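PDB 3IM8: malonyl acyl carrier protein transacylase from Streptococcus pneumoniae, which probably catalyses the transfer of the malonyl group from malonyl-CoA to holo-acyl carrier protein, a step in fatty acid synthesis. Local coordinates for residues 130-135 and 190-195. Numbering follows the deposited sequence.
Sequences MVAVLN and IPLKVS
A132 and I190 form an antiparallel hydrogen-bonded pair that joins the outermost strand 188-191 to its neighbour 129-134 in the mixed sheet of the smaller, ferredoxin-like part of the FabD fold. The two bonds of the pair differ in aim: I190 N lies in the plane of the A132 carbonyl and reaches A132 O at 2.8 Å, nearly straight (170°), whereas A132 N comes to I190 O (2.8 Å) from above the carbonyl plane, off the lone pairs. Beyond the non-hydrogen-bonded pair V131-P191, L192 N still donates to M130 O at 2.9 Å, and a water then takes over, accepting from M130 N and donating to L192 O.

The buried residues are M130, V131 and A132. V131 and P191 point to one face of the sheet, where V131 rests on V174 and V178 of helix 171-184; A132 and I190 point to the other, with CD2 of L192 beside A132 CB. With CG anti to its carbonyl carbon (chi1 -76°) and a bend at chi3, M130 sets SD against S195, 3.6 Å from S195 O and 3.7 Å from S195 OG, while its CB meets L192 CB; V166 and A168 of strand 164-169 also touch its side chain. Toward solvent, by contrast, I190 and P191 are exposed, yet I190 and L134 cross obliquely with I190 CD1 3.3 Å from L134 CD2, doubtfully tight for two methyl groups.

P191, which has no N-H to give, occupies a non-hydrogen-bonded position, so it costs this pairing no bond; past the bridging water the chain runs on to S195, whose side chain is about 7 Å from that of H199, a predicted active-site residue.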
loop_
_atom_site.group_PDB
_atom_site.type_symbol
_atom_site.label_atom_id
_atom_site.label_comp_id
_atom_site.label_asym_id
_atom_site.label_seq_id
_atom_site.Cartn_x
_atom_site.Cartn_y
_atom_site.Cartn_z
ATOM N N MET A 130 -7.825 -13.697 6.966
ATOM C CA MET A 130 -7.909 -12.988 5.686
ATOM C C MET A 130 -8.134 -13.999 4.568
ATOM O O MET A 130 -7.389 -14.995 4.458
ATOM C CB MET A 130 -6.605 -12.182 5.414
ATOM C CG MET A 130 -6.500 -10.890 6.251
ATOM S SD MET A 130 -4.908 -10.082 6.100
ATOM C CE MET A 130 -5.093 -9.689 4.345
ATOM N N VAL A 131 -9.161 -13.789 3.750
ATOM C CA VAL A 131 -9.380 -14.733 2.706
ATOM C C VAL A 131 -9.495 -13.922 1.466
ATOM O O VAL A 131 -10.167 -12.924 1.492
ATOM C CB VAL A 131 -10.671 -15.583 2.938
ATOM C CG1 VAL A 131 -10.922 -16.450 1.720
ATOM C CG2 VAL A 131 -10.482 -16.497 4.143
ATOM N N ALA A 132 -8.804 -14.301 0.396
ATOM C CA ALA A 132 -9.064 -13.707 -0.913
ATOM C C ALA A 132 -10.231 -14.440 -1.566
ATOM O O ALA A 132 -10.186 -15.649 -1.779
ATOM C CB ALA A 132 -7.831 -13.784 -1.815
ATOM N N VAL A 133 -11.274 -13.676 -1.878
ATOM C CA VAL A 133 -12.450 -14.190 -2.567
ATOM C C VAL A 133 -12.369 -13.848 -4.050
ATOM O O VAL A 133 -12.586 -12.705 -4.452
ATOM C CB VAL A 133 -13.749 -13.608 -1.983
ATOM C CG1 VAL A 133 -14.959 -14.202 -2.686
ATOM C CG2 VAL A 133 -13.816 -13.861 -0.485
ATOM N N LEU A 134 -12.047 -14.853 -4.855
ATOM C CA LEU A 134 -11.847 -14.686 -6.287
ATOM C C LEU A 134 -13.124 -14.929 -7.083
ATOM O O LEU A 134 -13.938 -15.787 -6.739
ATOM C CB LEU A 134 -10.737 -15.618 -6.782
ATOM C CG LEU A 134 -9.301 -15.164 -6.513
ATOM C CD1 LEU A 134 -9.179 -14.560 -5.122
ATOM C CD2 LEU A 134 -8.331 -16.323 -6.686
ATOM N N ASN A 135 -13.320 -14.146 -8.135
ATOM C CA ASN A 135 -14.462 -14.323 -9.034
ATOM C C ASN A 135 -15.844 -14.514 -8.389
ATOM O O ASN A 135 -16.546 -15.477 -8.696
ATOM C CB ASN A 135 -14.189 -15.470 -10.012
ATOM C CG ASN A 135 -12.968 -15.222 -10.875
ATOM O OD1 ASN A 135 -12.027 -16.015 -10.883
ATOM N ND2 ASN A 135 -12.978 -14.115 -11.610
ATOM N N ILE A 190 -9.187 -18.123 -1.069
ATOM C CA ILE A 190 -7.814 -18.441 -0.708
ATOM C C ILE A 190 -7.431 -17.855 0.636
ATOM O O ILE A 190 -7.249 -16.642 0.719
ATOM C CB ILE A 190 -6.827 -17.922 -1.762
ATOM C CG1 ILE A 190 -7.306 -18.315 -3.176
ATOM C CG2 ILE A 190 -5.348 -18.391 -1.372
ATOM C CD1 ILE A 190 -6.452 -17.695 -4.355
ATOM N N PRO A 191 -7.314 -18.697 1.694
ATOM C CA PRO A 191 -6.762 -18.161 2.946
ATOM C C PRO A 191 -5.372 -17.537 2.762
ATOM O O PRO A 191 -4.556 -18.038 1.992
ATOM C CB PRO A 191 -6.687 -19.386 3.867
ATOM C CG PRO A 191 -7.754 -20.323 3.358
ATOM C CD PRO A 191 -7.654 -20.129 1.831
ATOM N N LEU A 192 -5.115 -16.442 3.470
ATOM C CA LEU A 192 -3.858 -15.722 3.366
ATOM C C LEU A 192 -3.136 -15.625 4.726
ATOM O O LEU A 192 -3.786 -15.354 5.737
ATOM C CB LEU A 192 -4.118 -14.313 2.810
ATOM C CG LEU A 192 -4.914 -14.080 1.531
ATOM C CD1 LEU A 192 -4.903 -12.588 1.231
ATOM C CD2 LEU A 192 -4.390 -14.861 0.334
ATOM N N LYS A 193 -1.813 -15.836 4.754
ATOM C CA LYS A 193 -1.014 -15.636 5.978
ATOM C C LYS A 193 0.020 -14.485 5.834
ATOM O O LYS A 193 1.254 -14.723 5.848
ATOM C CB LYS A 193 -0.339 -16.961 6.441
ATOM C CG LYS A 193 -1.239 -17.939 7.229
ATOM C CD LYS A 193 -1.577 -17.396 8.667
ATOM C CE LYS A 193 -2.624 -18.298 9.374
ATOM N NZ LYS A 193 -3.186 -17.751 10.695
ATOM N N VAL A 194 -0.487 -13.237 5.744
ATOM C CA VAL A 194 0.301 -12.056 5.321
ATOM C C VAL A 194 0.467 -11.014 6.457
ATOM O O VAL A 194 1.544 -10.429 6.628
ATOM C CB VAL A 194 -0.314 -11.428 4.014
ATOM C CG1 VAL A 194 0.289 -10.039 3.658
ATOM C CG2 VAL A 194 -0.149 -12.398 2.813
ATOM N N SER A 195 -0.584 -10.798 7.238
ATOM C CA SER A 195 -0.589 -9.746 8.268
ATOM C C SER A 195 -1.806 -9.901 9.179
ATOM O O SER A 195 -2.704 -10.766 8.922
ATOM C CB SER A 195 -0.617 -8.341 7.633
ATOM O OG SER A 195 -1.790 -8.171 6.838
HETATM O O HOH W 1 -5.698 -16.038 7.598
#